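Local coordinates for MutT/nudix family protein (PDB 3GZ5) that regulates transcription of NAD metabolism genes in response to ADP-ribose, probably sensing it with a Nudix domain and binding DNA through a winged-helix domain, at residues L205-G210 / C224-T229; Y162-G167 / P177-V182; H47-L52 / P140-H145; D26-T31 / Q147-A152; D34-V39 / W130-D135. One frame throughout, in Å; residues are numbered along the deposited sequence.

Contact 1: residues L205-G210 / C224-T229; sequences LLIDTG and CLKPDT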
# COMPACT_ATOMS: atom_id res chain seq x y z
N LEU B 205 6.94 0.12 22.70
CA LEU B 205 6.76 -1.01 21.78
C LEU B 205 7.68 -2.18 22.06
O LEU B 205 7.50 -3.27 21.50
CB LEU B 205 7.00 -0.56 20.34
CG LEU B 205 5.90 0.31 19.73
CD1 LEU B 205 6.40 0.91 18.42
CD2 LEU B 205 4.62 -0.51 19.53
N LEU B 206 8.70 -1.94 22.88
CA LEU B 206 9.65 -2.98 23.20
C LEU B 206 9.40 -3.48 24.62
O LEU B 206 9.03 -2.69 25.51
CB LEU B 206 11.08 -2.45 23.07
CG LEU B 206 11.57 -2.01 21.69
CD1 LEU B 206 13.05 -1.60 21.76
CD2 LEU B 206 11.40 -3.16 20.72
N ILE B 207 9.57 -4.78 24.81
CA ILE B 207 9.54 -5.35 26.15
C ILE B 207 10.99 -5.49 26.56
O ILE B 207 11.75 -6.16 25.86
CB ILE B 207 8.83 -6.74 26.21
CG1 ILE B 207 7.32 -6.56 25.97
CG2 ILE B 207 9.10 -7.44 27.55
CD1 ILE B 207 6.67 -7.64 25.13
N ASP B 208 11.37 -4.84 27.66
CA ASP B 208 12.67 -5.07 28.28
C ASP B 208 12.61 -6.42 28.95
O ASP B 208 11.74 -6.66 29.79
CB ASP B 208 12.97 -3.97 29.32
CG ASP B 208 14.43 -3.94 29.77
OD1 ASP B 208 15.20 -4.91 29.57
OD2 ASP B 208 14.80 -2.89 30.34
N THR B 209 13.51 -7.31 28.56
CA THR B 209 13.59 -8.64 29.12
C THR B 209 14.18 -8.60 30.54
O THR B 209 13.93 -9.49 31.36
CB THR B 209 14.39 -9.58 28.17
OG1 THR B 209 13.67 -9.77 26.93
CG2 THR B 209 14.57 -10.92 28.80
N GLY B 210 14.97 -7.57 30.84
CA GLY B 210 15.70 -7.53 32.09
C GLY B 210 17.01 -8.24 31.92
O GLY B 210 17.86 -8.20 32.81
N CYS B 224 12.33 -7.55 23.38
CA CYS B 224 11.49 -8.22 22.38
C CYS B 224 10.54 -7.19 21.84
O CYS B 224 10.20 -6.22 22.55
CB CYS B 224 10.66 -9.34 23.02
SG CYS B 224 11.63 -10.66 23.70
N LEU B 225 10.06 -7.43 20.63
CA LEU B 225 8.96 -6.65 20.08
C LEU B 225 7.62 -7.08 20.66
O LEU B 225 7.31 -8.28 20.71
CB LEU B 225 8.91 -6.76 18.54
CG LEU B 225 10.00 -6.03 17.74
CD1 LEU B 225 9.83 -6.19 16.23
CD2 LEU B 225 10.02 -4.56 18.12
N LYS B 226 6.83 -6.10 21.10
CA LYS B 226 5.41 -6.30 21.30
C LYS B 226 4.78 -6.61 19.95
O LYS B 226 5.17 -6.03 18.93
CB LYS B 226 4.77 -5.04 21.89
CG LYS B 226 5.03 -4.87 23.36
CD LYS B 226 4.32 -3.68 23.92
CE LYS B 226 5.01 -3.25 25.19
NZ LYS B 226 4.40 -2.03 25.79
N PRO B 227 3.85 -7.58 19.91
CA PRO B 227 3.01 -7.82 18.72
C PRO B 227 2.59 -6.51 18.01
O PRO B 227 2.77 -6.40 16.79
CB PRO B 227 1.78 -8.51 19.30
CG PRO B 227 2.36 -9.33 20.49
CD PRO B 227 3.58 -8.55 21.00
N ASP B 228 2.07 -5.54 18.77
CA ASP B 228 1.53 -4.29 18.19
C ASP B 228 2.56 -3.38 17.48
O ASP B 228 2.18 -2.36 16.91
CB ASP B 228 0.65 -3.51 19.19
CG ASP B 228 1.46 -2.64 20.18
OD1 ASP B 228 0.87 -1.68 20.75
OD2 ASP B 228 2.67 -2.90 20.42
N THR B 229 3.84 -3.77 17.50
CA THR B 229 4.88 -3.14 16.67
C THR B 229 4.47 -3.13 15.20
O THR B 229 4.74 -2.17 14.48
CB THR B 229 6.23 -3.88 16.79
OG1 THR B 229 6.66 -3.90 18.16
CG2 THR B 229 7.34 -3.22 15.93
O HOH W 1 7.07 -1.14 26.65
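Leu206 and Leu225 form a non-hydrogen-bonded antiparallel pair with CA atoms 4.9 Å apart, followed by the hydrogen-bonded pair of Ile207 and Cys224, in which Ile207 N gives to Cys224 O at 2.8 Å and Cys224 N returns a bond to Ile207 O. Beyond the strand end, Lys226 N reaches Leu205 O at 2.9 Å, nearly along the C=O axis. On the inner face the branches of two leucines cross obliquely, Leu206 CD2 against Leu225 CD2 at 3.3 Å, tighter than usual for carbons; Phe174 touches both, so branched aliphatics suit this face. These strands, 206-213 and 220-225, are the hairpin, or wing, of the winged helix-turn-helix domain, and strand 174-175 completes its small sheet. On the side of Ile207 and Cys224, the Lys226 chain runs extended past Ile207, its CG 3.7 Å from Ile207 CD1 as the two chains cross at about a right angle. The ammonium end gives a hydrogen bond to Asp204 O and another to a water that donates to Leu206 O, which suits a long chain with an apolar stem. Past the strand, Lys226 O is gripped twice by Thr229, through N and through OG1 at 2.7 Å. With Thr229 OG1 anti to its own carbonyl carbon (chi1 -59°), the hydroxyl points back to that oxygen, on a lone pair in the carbonyl plane.

Contact 2: residues Y162-G167 / P177-V182; sequences YSLVPG and PELQHV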
# COMPACT_ATOMS: atom_id res chain seq x y z
N TYR B 162 9.15 5.68 10.05
CA TYR B 162 7.87 5.85 10.75
C TYR B 162 7.46 4.71 11.66
O TYR B 162 6.36 4.75 12.19
CB TYR B 162 6.73 6.13 9.75
CG TYR B 162 6.91 7.41 8.99
CD1 TYR B 162 6.65 8.65 9.58
CD2 TYR B 162 7.34 7.39 7.67
CE1 TYR B 162 6.82 9.84 8.86
CE2 TYR B 162 7.52 8.56 6.94
CZ TYR B 162 7.25 9.78 7.54
OH TYR B 162 7.42 10.92 6.80
N SER B 163 8.30 3.69 11.81
CA SER B 163 7.96 2.53 12.65
C SER B 163 9.20 1.83 13.21
O SER B 163 10.32 2.26 12.95
CB SER B 163 7.10 1.52 11.85
OG SER B 163 7.88 0.77 10.94
N LEU B 164 8.99 0.75 13.98
CA LEU B 164 10.06 -0.15 14.43
C LEU B 164 9.91 -1.53 13.79
O LEU B 164 10.46 -2.51 14.26
CB LEU B 164 10.07 -0.29 15.96
CG LEU B 164 10.24 0.97 16.82
CD1 LEU B 164 10.15 0.64 18.30
CD2 LEU B 164 11.60 1.63 16.53
N VAL B 165 9.15 -1.57 12.69
CA VAL B 165 9.04 -2.72 11.82
C VAL B 165 10.42 -3.33 11.45
O VAL B 165 10.55 -4.56 11.38
CB VAL B 165 8.13 -2.41 10.57
CG1 VAL B 165 8.26 -3.47 9.50
CG2 VAL B 165 6.63 -2.25 10.98
N PRO B 166 11.48 -2.49 11.22
CA PRO B 166 12.77 -3.19 11.02
C PRO B 166 13.22 -4.14 12.14
O PRO B 166 14.04 -4.99 11.88
CB PRO B 166 13.77 -2.04 10.82
CG PRO B 166 12.91 -0.94 10.21
CD PRO B 166 11.62 -1.04 11.02
N GLY B 167 12.69 -4.03 13.35
CA GLY B 167 13.04 -4.99 14.38
C GLY B 167 12.73 -6.44 14.04
O GLY B 167 13.40 -7.34 14.54
N PRO B 177 21.07 -0.83 20.31
CA PRO B 177 22.07 -0.62 19.27
C PRO B 177 21.92 -1.49 18.01
O PRO B 177 22.20 -1.00 16.92
CB PRO B 177 23.39 -0.95 19.98
CG PRO B 177 23.11 -0.61 21.40
CD PRO B 177 21.71 -1.07 21.62
N GLU B 178 21.53 -2.76 18.15
CA GLU B 178 21.19 -3.60 17.00
C GLU B 178 20.05 -3.01 16.17
O GLU B 178 20.12 -2.94 14.94
CB GLU B 178 20.76 -5.00 17.45
CG GLU B 178 21.86 -5.88 18.01
CD GLU B 178 21.31 -7.23 18.47
OE1 GLU B 178 21.98 -7.90 19.29
OE2 GLU B 178 20.22 -7.61 18.00
N LEU B 179 19.00 -2.58 16.86
CA LEU B 179 17.81 -2.05 16.24
C LEU B 179 18.15 -0.76 15.52
O LEU B 179 17.75 -0.54 14.38
CB LEU B 179 16.74 -1.79 17.30
CG LEU B 179 15.42 -1.25 16.78
CD1 LEU B 179 14.74 -2.23 15.79
CD2 LEU B 179 14.47 -0.86 17.94
N GLN B 180 18.90 0.11 16.20
CA GLN B 180 19.37 1.35 15.60
C GLN B 180 20.16 1.08 14.33
O GLN B 180 19.95 1.74 13.31
CB GLN B 180 20.22 2.15 16.60
CG GLN B 180 20.70 3.46 16.03
CD GLN B 180 21.41 4.31 17.05
OE1 GLN B 180 21.05 4.32 18.23
NE2 GLN B 180 22.41 5.06 16.61
N HIS B 181 21.07 0.12 14.38
CA HIS B 181 21.89 -0.19 13.22
C HIS B 181 21.10 -0.68 12.00
O HIS B 181 21.36 -0.25 10.87
CB HIS B 181 23.04 -1.13 13.54
CG HIS B 181 24.03 -1.25 12.43
ND1 HIS B 181 24.70 -0.16 11.91
CD2 HIS B 181 24.43 -2.32 11.70
CE1 HIS B 181 25.49 -0.55 10.92
NE2 HIS B 181 25.34 -1.86 10.77
N VAL B 182 20.12 -1.56 12.21
CA VAL B 182 19.25 -1.98 11.10
C VAL B 182 18.55 -0.78 10.47
O VAL B 182 18.44 -0.73 9.25
CB VAL B 182 18.16 -3.03 11.48
CG1 VAL B 182 17.52 -3.56 10.20
CG2 VAL B 182 18.75 -4.18 12.23
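Gly167, in a 3-10 turn, comes closest to helix 177-182 at Leu179, with CA atoms 5.9 Å apart, while the CA atoms of Pro166 and Val182 are 6.6 Å apart; no hydrogen bond joins the two segments. Leu179 does most of the touching and its two branches part. CD1 lies against the bare backbone of the turn, 3.5 Å from Gly167 CA, whereas CD2 meets Leu164 CD2 at 4.1 Å, the two leucine side chains crossing at about a right angle. Leu179 has CG opposite its backbone N (chi1 -179°), which carries the fork across to the turn. Glycine suits position 167 because a CB there would sit tight against Leu179 CD1 and be crowded by Leu164 O. Almost a turn further on, Val182 CG1 rests 4.1 Å from Pro166 CB, a compact branched side chain against a rigid ring. The loop is shaped from within: Gly167 N bonds to Leu164 O, and Ser163 OG accepts from Val165 N in an ST turn, just where helix 145-162 has ended. Leu164 also packs on Val200 of helix 193-203; helix 176-187 touches that same helix through Leu179, on Phe196, and strand 22-33 of the Nudix domain through Val182, on Tyr32.

Contact 3: residues H47-L52 / P140-H145; sequences HPFLGL and PLAFDH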
# COMPACT_ATOMS: atom_id res chain seq x y z
N HIS B 47 10.67 -23.24 -17.05
CA HIS B 47 10.58 -22.29 -18.18
C HIS B 47 9.33 -21.43 -17.94
O HIS B 47 8.34 -21.92 -17.36
CB HIS B 47 10.42 -23.13 -19.47
CG HIS B 47 11.33 -22.74 -20.61
ND1 HIS B 47 12.32 -23.58 -21.09
CD2 HIS B 47 11.35 -21.65 -21.42
CE1 HIS B 47 12.92 -23.01 -22.12
NE2 HIS B 47 12.35 -21.84 -22.34
N PRO B 48 9.34 -20.14 -18.35
CA PRO B 48 10.39 -19.33 -18.98
C PRO B 48 11.45 -18.88 -17.96
O PRO B 48 11.55 -19.48 -16.88
CB PRO B 48 9.61 -18.13 -19.54
CG PRO B 48 8.46 -17.98 -18.62
CD PRO B 48 8.11 -19.36 -18.13
N PHE B 49 12.23 -17.84 -18.30
CA PHE B 49 13.34 -17.37 -17.44
C PHE B 49 13.92 -18.51 -16.61
O PHE B 49 14.14 -18.38 -15.41
CB PHE B 49 12.89 -16.22 -16.53
CG PHE B 49 12.57 -14.95 -17.26
CD1 PHE B 49 11.26 -14.52 -17.37
CD2 PHE B 49 13.59 -14.18 -17.82
CE1 PHE B 49 10.95 -13.34 -18.04
CE2 PHE B 49 13.30 -12.98 -18.50
CZ PHE B 49 11.97 -12.56 -18.61
N LEU B 50 14.14 -19.64 -17.26
CA LEU B 50 14.60 -20.87 -16.61
C LEU B 50 16.03 -20.71 -16.05
O LEU B 50 16.86 -19.97 -16.62
CB LEU B 50 14.49 -22.04 -17.60
CG LEU B 50 15.34 -23.30 -17.40
CD1 LEU B 50 14.65 -24.27 -16.46
CD2 LEU B 50 15.64 -23.92 -18.77
N GLY B 51 16.28 -21.40 -14.93
CA GLY B 51 17.56 -21.30 -14.22
C GLY B 51 17.90 -19.97 -13.55
O GLY B 51 18.86 -19.89 -12.79
N LEU B 52 17.13 -18.92 -13.83
CA LEU B 52 17.37 -17.61 -13.22
C LEU B 52 16.84 -17.56 -11.78
O LEU B 52 15.96 -18.35 -11.41
CB LEU B 52 16.75 -16.49 -14.06
CG LEU B 52 17.37 -16.25 -15.44
CD1 LEU B 52 16.48 -15.40 -16.32
CD2 LEU B 52 18.74 -15.59 -15.31
N PRO B 140 20.65 -10.95 -12.90
CA PRO B 140 19.59 -11.03 -13.90
C PRO B 140 18.41 -11.80 -13.32
O PRO B 140 18.34 -13.03 -13.40
CB PRO B 140 20.26 -11.80 -15.05
CG PRO B 140 21.29 -12.67 -14.38
CD PRO B 140 21.61 -12.07 -13.03
N LEU B 141 17.47 -11.06 -12.71
CA LEU B 141 16.37 -11.74 -12.02
C LEU B 141 15.25 -12.03 -12.99
O LEU B 141 14.98 -11.24 -13.90
CB LEU B 141 15.89 -10.91 -10.82
CG LEU B 141 16.95 -10.61 -9.76
CD1 LEU B 141 16.33 -9.93 -8.57
CD2 LEU B 141 17.70 -11.87 -9.31
N ALA B 142 14.62 -13.19 -12.81
CA ALA B 142 13.42 -13.52 -13.57
C ALA B 142 12.41 -12.35 -13.58
O ALA B 142 12.31 -11.57 -12.63
CB ALA B 142 12.78 -14.79 -13.02
N PHE B 143 11.72 -12.22 -14.71
CA PHE B 143 10.62 -11.30 -14.90
C PHE B 143 10.99 -9.89 -14.49
O PHE B 143 12.02 -9.35 -14.93
CB PHE B 143 9.37 -11.79 -14.15
CG PHE B 143 8.97 -13.21 -14.48
CD1 PHE B 143 8.21 -13.49 -15.62
CD2 PHE B 143 9.29 -14.25 -13.63
CE1 PHE B 143 7.81 -14.80 -15.93
CE2 PHE B 143 8.90 -15.57 -13.92
CZ PHE B 143 8.15 -15.84 -15.07
N ASP B 144 10.14 -9.28 -13.66
CA ASP B 144 10.33 -7.90 -13.23
C ASP B 144 10.67 -7.88 -11.74
O ASP B 144 10.50 -6.85 -11.08
CB ASP B 144 9.06 -7.06 -13.51
CG ASP B 144 7.79 -7.60 -12.79
OD1 ASP B 144 7.82 -8.72 -12.24
OD2 ASP B 144 6.77 -6.89 -12.80
N HIS B 145 11.17 -9.01 -11.24
CA HIS B 145 11.43 -9.20 -9.82
C HIS B 145 12.48 -8.26 -9.20
O HIS B 145 12.39 -7.93 -8.00
CB HIS B 145 11.79 -10.65 -9.54
CG HIS B 145 10.66 -11.60 -9.72
ND1 HIS B 145 10.75 -12.93 -9.36
CD2 HIS B 145 9.41 -11.43 -10.23
CE1 HIS B 145 9.61 -13.54 -9.64
NE2 HIS B 145 8.78 -12.65 -10.15
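Phe49 and Phe143 make an aromatic pair, edge-to-face, with the edge of Phe49 turned to the face of Phe143, centroids 4.9 Å apart and planes at 64°. Phe49 CD1 and CE1 both lie 3.7 Å from Phe143 CD1, and in return Phe143 N sits over one face of the Phe49 ring, 3.5 Å from CD1. Apolar contacts flank the pair: Pro48 CG approaches Phe143 CZ, Phe49 CB meets Ala142 CB at 3.8 Å, and Leu52 CD2 lies 4.0 Å from Pro140 CG. Small Ala142 lets the two loops close in. Were Phe143 cut back to an alanine, the edge of Phe49 would probably lose the face it points at, and Pro48 CG its contact to CZ. No hydrogen bond crosses; each loop is shaped by its own turn, type II from Phe49 to Leu52, where Gly51 takes positive phi, and type II' from Ala142 to His145. The 47-52 loop leads from strand 36-43 into strand 53-54, whose Trp53 bonds to the backbone of Ala142, and the 140-145 loop leads into helix 145-162.

Contact 4: residues D26-T31 / Q147-A152; sequences DAVLFT and QLIEQA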
# COMPACT_ATOMS: atom_id res chain seq x y z
N ASP B 26 3.75 -13.22 -4.83
CA ASP B 26 5.20 -13.24 -4.58
C ASP B 26 5.51 -12.51 -3.28
O ASP B 26 4.70 -11.74 -2.80
CB ASP B 26 6.00 -12.55 -5.71
CG ASP B 26 6.05 -13.38 -7.00
OD1 ASP B 26 5.99 -12.81 -8.09
OD2 ASP B 26 6.13 -14.61 -6.92
N ALA B 27 6.70 -12.73 -2.76
CA ALA B 27 7.16 -12.11 -1.52
C ALA B 27 8.63 -11.78 -1.64
O ALA B 27 9.45 -12.63 -2.05
CB ALA B 27 6.95 -13.04 -0.37
N VAL B 28 8.95 -10.53 -1.31
CA VAL B 28 10.31 -10.10 -0.99
C VAL B 28 10.50 -10.23 0.53
O VAL B 28 10.00 -9.43 1.32
CB VAL B 28 10.59 -8.66 -1.47
CG1 VAL B 28 12.06 -8.36 -1.35
CG2 VAL B 28 10.15 -8.48 -2.95
N LEU B 29 11.18 -11.30 0.92
CA LEU B 29 11.46 -11.57 2.31
C LEU B 29 12.89 -11.12 2.59
O LEU B 29 13.84 -11.63 1.98
CB LEU B 29 11.31 -13.05 2.58
CG LEU B 29 11.85 -13.66 3.88
CD1 LEU B 29 11.07 -13.20 5.10
CD2 LEU B 29 11.83 -15.20 3.77
N PHE B 30 13.03 -10.16 3.52
CA PHE B 30 14.33 -9.64 3.96
C PHE B 30 14.67 -10.15 5.32
O PHE B 30 13.81 -10.38 6.18
CB PHE B 30 14.31 -8.10 4.10
CG PHE B 30 14.10 -7.37 2.83
CD1 PHE B 30 15.16 -7.07 2.01
CD2 PHE B 30 12.84 -6.93 2.49
CE1 PHE B 30 14.97 -6.35 0.83
CE2 PHE B 30 12.64 -6.23 1.31
CZ PHE B 30 13.72 -5.94 0.48
N THR B 31 15.97 -10.30 5.54
CA THR B 31 16.50 -10.44 6.89
C THR B 31 17.71 -9.51 7.03
O THR B 31 18.09 -8.80 6.10
CB THR B 31 16.84 -11.90 7.22
OG1 THR B 31 17.10 -12.03 8.62
CG2 THR B 31 18.07 -12.39 6.43
N GLN B 147 12.64 -5.17 -9.98
CA GLN B 147 11.86 -3.97 -9.78
C GLN B 147 10.99 -4.06 -8.53
O GLN B 147 10.86 -3.09 -7.79
CB GLN B 147 11.01 -3.74 -11.03
CG GLN B 147 10.51 -2.33 -11.23
CD GLN B 147 9.96 -2.13 -12.63
OE1 GLN B 147 10.27 -2.91 -13.55
NE2 GLN B 147 9.13 -1.10 -12.81
N LEU B 148 10.40 -5.24 -8.31
CA LEU B 148 9.65 -5.55 -7.08
C LEU B 148 10.53 -5.47 -5.81
O LEU B 148 10.11 -4.94 -4.79
CB LEU B 148 8.97 -6.93 -7.18
CG LEU B 148 7.81 -7.11 -8.17
CD1 LEU B 148 7.39 -8.56 -8.22
CD2 LEU B 148 6.58 -6.21 -7.87
N ILE B 149 11.76 -5.97 -5.90
CA ILE B 149 12.77 -5.86 -4.82
C ILE B 149 13.10 -4.40 -4.49
O ILE B 149 13.05 -4.00 -3.32
CB ILE B 149 14.03 -6.74 -5.10
CG1 ILE B 149 13.62 -8.21 -5.05
CG2 ILE B 149 15.15 -6.51 -4.08
CD1 ILE B 149 14.57 -9.16 -5.68
N GLU B 150 13.37 -3.60 -5.52
CA GLU B 150 13.60 -2.16 -5.36
C GLU B 150 12.42 -1.41 -4.70
O GLU B 150 12.62 -0.52 -3.86
CB GLU B 150 13.88 -1.51 -6.72
CG GLU B 150 15.15 -2.00 -7.41
CD GLU B 150 15.39 -1.34 -8.78
OE1 GLU B 150 14.46 -0.67 -9.30
OE2 GLU B 150 16.51 -1.49 -9.34
N GLN B 151 11.20 -1.75 -5.10
CA GLN B 151 10.01 -1.20 -4.47
C GLN B 151 9.90 -1.63 -2.98
O GLN B 151 9.64 -0.81 -2.11
CB GLN B 151 8.77 -1.58 -5.27
CG GLN B 151 7.59 -0.64 -5.04
CD GLN B 151 6.47 -0.80 -6.06
OE1 GLN B 151 6.68 -1.28 -7.19
NE2 GLN B 151 5.27 -0.39 -5.67
N ALA B 152 10.10 -2.92 -2.71
CA ALA B 152 10.09 -3.43 -1.34
C ALA B 152 11.14 -2.72 -0.48
O ALA B 152 10.86 -2.31 0.64
CB ALA B 152 10.31 -4.94 -1.32
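Val28 and Ala152 meet head on, CB to CB at 3.7 Å, where strand 26-31 crosses helix 147-152. The axes of the two segments come within 9.0 Å, at a crossing angle of -52°. Both CB atoms point at the other segment, and the small methyl of Ala152 lets the branched valine close on the helix. Val28 spreads its two methyls over the helix surface: CG1 lies 4.0 Å from Ile149 CG1, the two side chains set at a slant, while CG2 rests at the same distance from Leu148 O. The first torsion of Val28, with CG1 opposite the backbone N (chi1 -170°), splits the methyls this way. Phe30, two residues along and on the same face of the strand, brings its ring in edge first. Its CE2 is 3.7 Å from Ala152 CB, which lies in the ring plane, so one alanine methyl is shared by the valine and the phenylalanine rim. At the other end Asp26 only skirts Leu148; its OD1 is hydrogen-bonded to Thr106 OG1, which gives this buried carboxylate a polar partner. The opposite face of the strand, with Ala27 and Leu29, packs on helix 68-80. A central mixed sheet held between helices in this manner is the alpha/beta/alpha sandwich of the Nudix fold, with helix 145-162 as one of its layers.

Contact 5: residues D34-V39 / W130-D135; sequences DQQLKV and WWPLAD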
# COMPACT_ATOMS: atom_id res chain seq x y z
N ASP B 34 25.09 -10.12 9.15
CA ASP B 34 26.50 -10.15 8.80
C ASP B 34 26.98 -9.18 7.71
O ASP B 34 27.42 -9.65 6.67
CB ASP B 34 26.84 -11.59 8.37
CG ASP B 34 28.34 -11.92 8.46
OD1 ASP B 34 28.70 -12.79 9.30
OD2 ASP B 34 29.14 -11.33 7.68
N GLN B 35 26.86 -7.86 7.85
CA GLN B 35 25.84 -7.17 8.63
C GLN B 35 25.17 -6.26 7.60
O GLN B 35 25.31 -5.03 7.61
CB GLN B 35 26.39 -6.39 9.84
CG GLN B 35 27.71 -5.66 9.62
CD GLN B 35 28.92 -6.56 9.81
OE1 GLN B 35 28.77 -7.75 10.14
NE2 GLN B 35 30.12 -6.01 9.60
N GLN B 36 24.44 -6.91 6.70
CA GLN B 36 23.77 -6.27 5.59
C GLN B 36 22.35 -6.83 5.46
O GLN B 36 22.00 -7.82 6.11
CB GLN B 36 24.56 -6.55 4.30
CG GLN B 36 24.80 -8.04 4.05
CD GLN B 36 25.90 -8.33 3.03
OE1 GLN B 36 26.30 -9.49 2.86
NE2 GLN B 36 26.39 -7.29 2.36
N LEU B 37 21.54 -6.18 4.64
CA LEU B 37 20.26 -6.72 4.22
C LEU B 37 20.49 -7.90 3.31
O LEU B 37 21.28 -7.81 2.38
CB LEU B 37 19.48 -5.67 3.45
CG LEU B 37 18.95 -4.54 4.30
CD1 LEU B 37 18.67 -3.34 3.42
CD2 LEU B 37 17.71 -5.01 5.08
N LYS B 38 19.80 -9.00 3.58
CA LYS B 38 19.76 -10.13 2.67
C LYS B 38 18.30 -10.39 2.22
O LYS B 38 17.36 -10.19 2.99
CB LYS B 38 20.37 -11.36 3.34
CG LYS B 38 21.93 -11.30 3.47
CD LYS B 38 22.43 -12.31 4.51
CE LYS B 38 23.95 -12.58 4.40
NZ LYS B 38 24.80 -11.35 4.32
N VAL B 39 18.14 -10.81 0.96
CA VAL B 39 16.82 -11.11 0.37
C VAL B 39 16.78 -12.60 -0.01
O VAL B 39 17.76 -13.14 -0.56
CB VAL B 39 16.47 -10.11 -0.79
CG1 VAL B 39 17.56 -10.09 -1.84
CG2 VAL B 39 15.12 -10.42 -1.44
N TRP B 130 19.76 -17.17 0.80
CA TRP B 130 19.83 -15.76 1.21
C TRP B 130 20.93 -15.05 0.43
O TRP B 130 22.10 -15.44 0.51
CB TRP B 130 20.16 -15.65 2.69
CG TRP B 130 19.05 -15.95 3.65
CD1 TRP B 130 18.99 -16.98 4.52
CD2 TRP B 130 17.85 -15.18 3.85
NE1 TRP B 130 17.83 -16.92 5.26
CE2 TRP B 130 17.11 -15.83 4.86
CE3 TRP B 130 17.33 -14.01 3.28
CZ2 TRP B 130 15.88 -15.34 5.32
CZ3 TRP B 130 16.11 -13.54 3.72
CH2 TRP B 130 15.39 -14.20 4.74
N TRP B 131 20.55 -14.01 -0.30
CA TRP B 131 21.50 -13.23 -1.09
C TRP B 131 21.68 -11.81 -0.55
O TRP B 131 20.70 -11.15 -0.25
CB TRP B 131 21.01 -13.13 -2.53
CG TRP B 131 21.10 -14.41 -3.30
CD1 TRP B 131 20.13 -15.36 -3.43
CD2 TRP B 131 22.23 -14.87 -4.05
NE1 TRP B 131 20.58 -16.39 -4.22
CE2 TRP B 131 21.87 -16.12 -4.61
CE3 TRP B 131 23.51 -14.35 -4.30
CZ2 TRP B 131 22.75 -16.86 -5.41
CZ3 TRP B 131 24.38 -15.08 -5.09
CH2 TRP B 131 24.00 -16.32 -5.64
N PRO B 132 22.95 -11.34 -0.46
CA PRO B 132 23.18 -9.92 -0.16
C PRO B 132 22.44 -9.02 -1.15
O PRO B 132 22.51 -9.22 -2.37
CB PRO B 132 24.70 -9.77 -0.33
CG PRO B 132 25.23 -11.11 0.01
CD PRO B 132 24.22 -12.07 -0.60
N LEU B 133 21.70 -8.05 -0.62
CA LEU B 133 20.92 -7.18 -1.48
C LEU B 133 21.77 -6.56 -2.59
O LEU B 133 21.35 -6.52 -3.74
CB LEU B 133 20.22 -6.10 -0.66
CG LEU B 133 19.40 -5.06 -1.42
CD1 LEU B 133 18.25 -5.70 -2.22
CD2 LEU B 133 18.89 -4.06 -0.44
N ALA B 134 22.97 -6.09 -2.23
CA ALA B 134 23.89 -5.46 -3.19
C ALA B 134 24.18 -6.38 -4.36
O ALA B 134 24.14 -5.95 -5.51
CB ALA B 134 25.18 -5.04 -2.51
N ASP B 135 24.46 -7.65 -4.06
CA ASP B 135 24.61 -8.69 -5.08
C ASP B 135 23.37 -8.85 -5.96
O ASP B 135 23.48 -8.95 -7.19
CB ASP B 135 24.91 -10.04 -4.42
CG ASP B 135 26.30 -10.10 -3.81
OD1 ASP B 135 26.90 -9.02 -3.59
OD2 ASP B 135 26.76 -11.24 -3.53
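Val39 and Trp131 exchange two backbone hydrogen bonds, and Lys38 faces Pro132 beside them, where strand 128-132 joins strand 36-43 in the Nudix sheet and passes straight into a short helix. Three backbone bonds hold the junction. Val39 N gives to Trp131 O at 2.9 Å, and Trp131 N gives to Val39 O at the same length, with the N-H nearly straight at 172° but tilted 30° from the carbonyl plane. Leu37 O takes Leu133 N at 3.0 Å, so the ladder continues into the first residue of the helix; Pro132, in the non-hydrogen-bonded pair, needs no N-H toward strand 36-39. Trp131 O also receives a CA-H contact from Lys38, 3.2 Å from its CA. Lys38 NZ is hydrogen-bonded to His33 O and weakly to Gln36 OE1. The amide of Gln36 lies against the CB and CG atoms of Pro132, with OE1 3.4 Å from CG. With a leucine in place of Gln36, Lys38 NZ is likely to lose its weak amide acceptor, leaving His33 O to hold it. Leucines suit the buried side: Leu37 and Leu133 run side by side toward helix 145-162, where both touch Arg153. The broad indole of Trp130 leans on the strand backbone, its CZ3 3.6 Å from Lys38 O.

Overall arrangement
From the N terminus, strand 22-33 enters contact 4, which closes the longest loop, returning only at helix 145-162. Contact 5 is nested inside it, joining strand 36-43 to strand 128-132; contact 3, nested there too, crosses contact 5, because 47-52 falls within the loop that contact 5 closes and 140-145 beyond it. Contacts 3 and 5 each touch contact 4, through Leu141 on Ile149 and through the neighbouring strands, so these three tie the Nudix domain together. Contacts 2 and 1 then follow in series, closing short loops in the winged-helix part. They touch each other, Leu205 on Leu164, and lie across the chain's centre from contact 3.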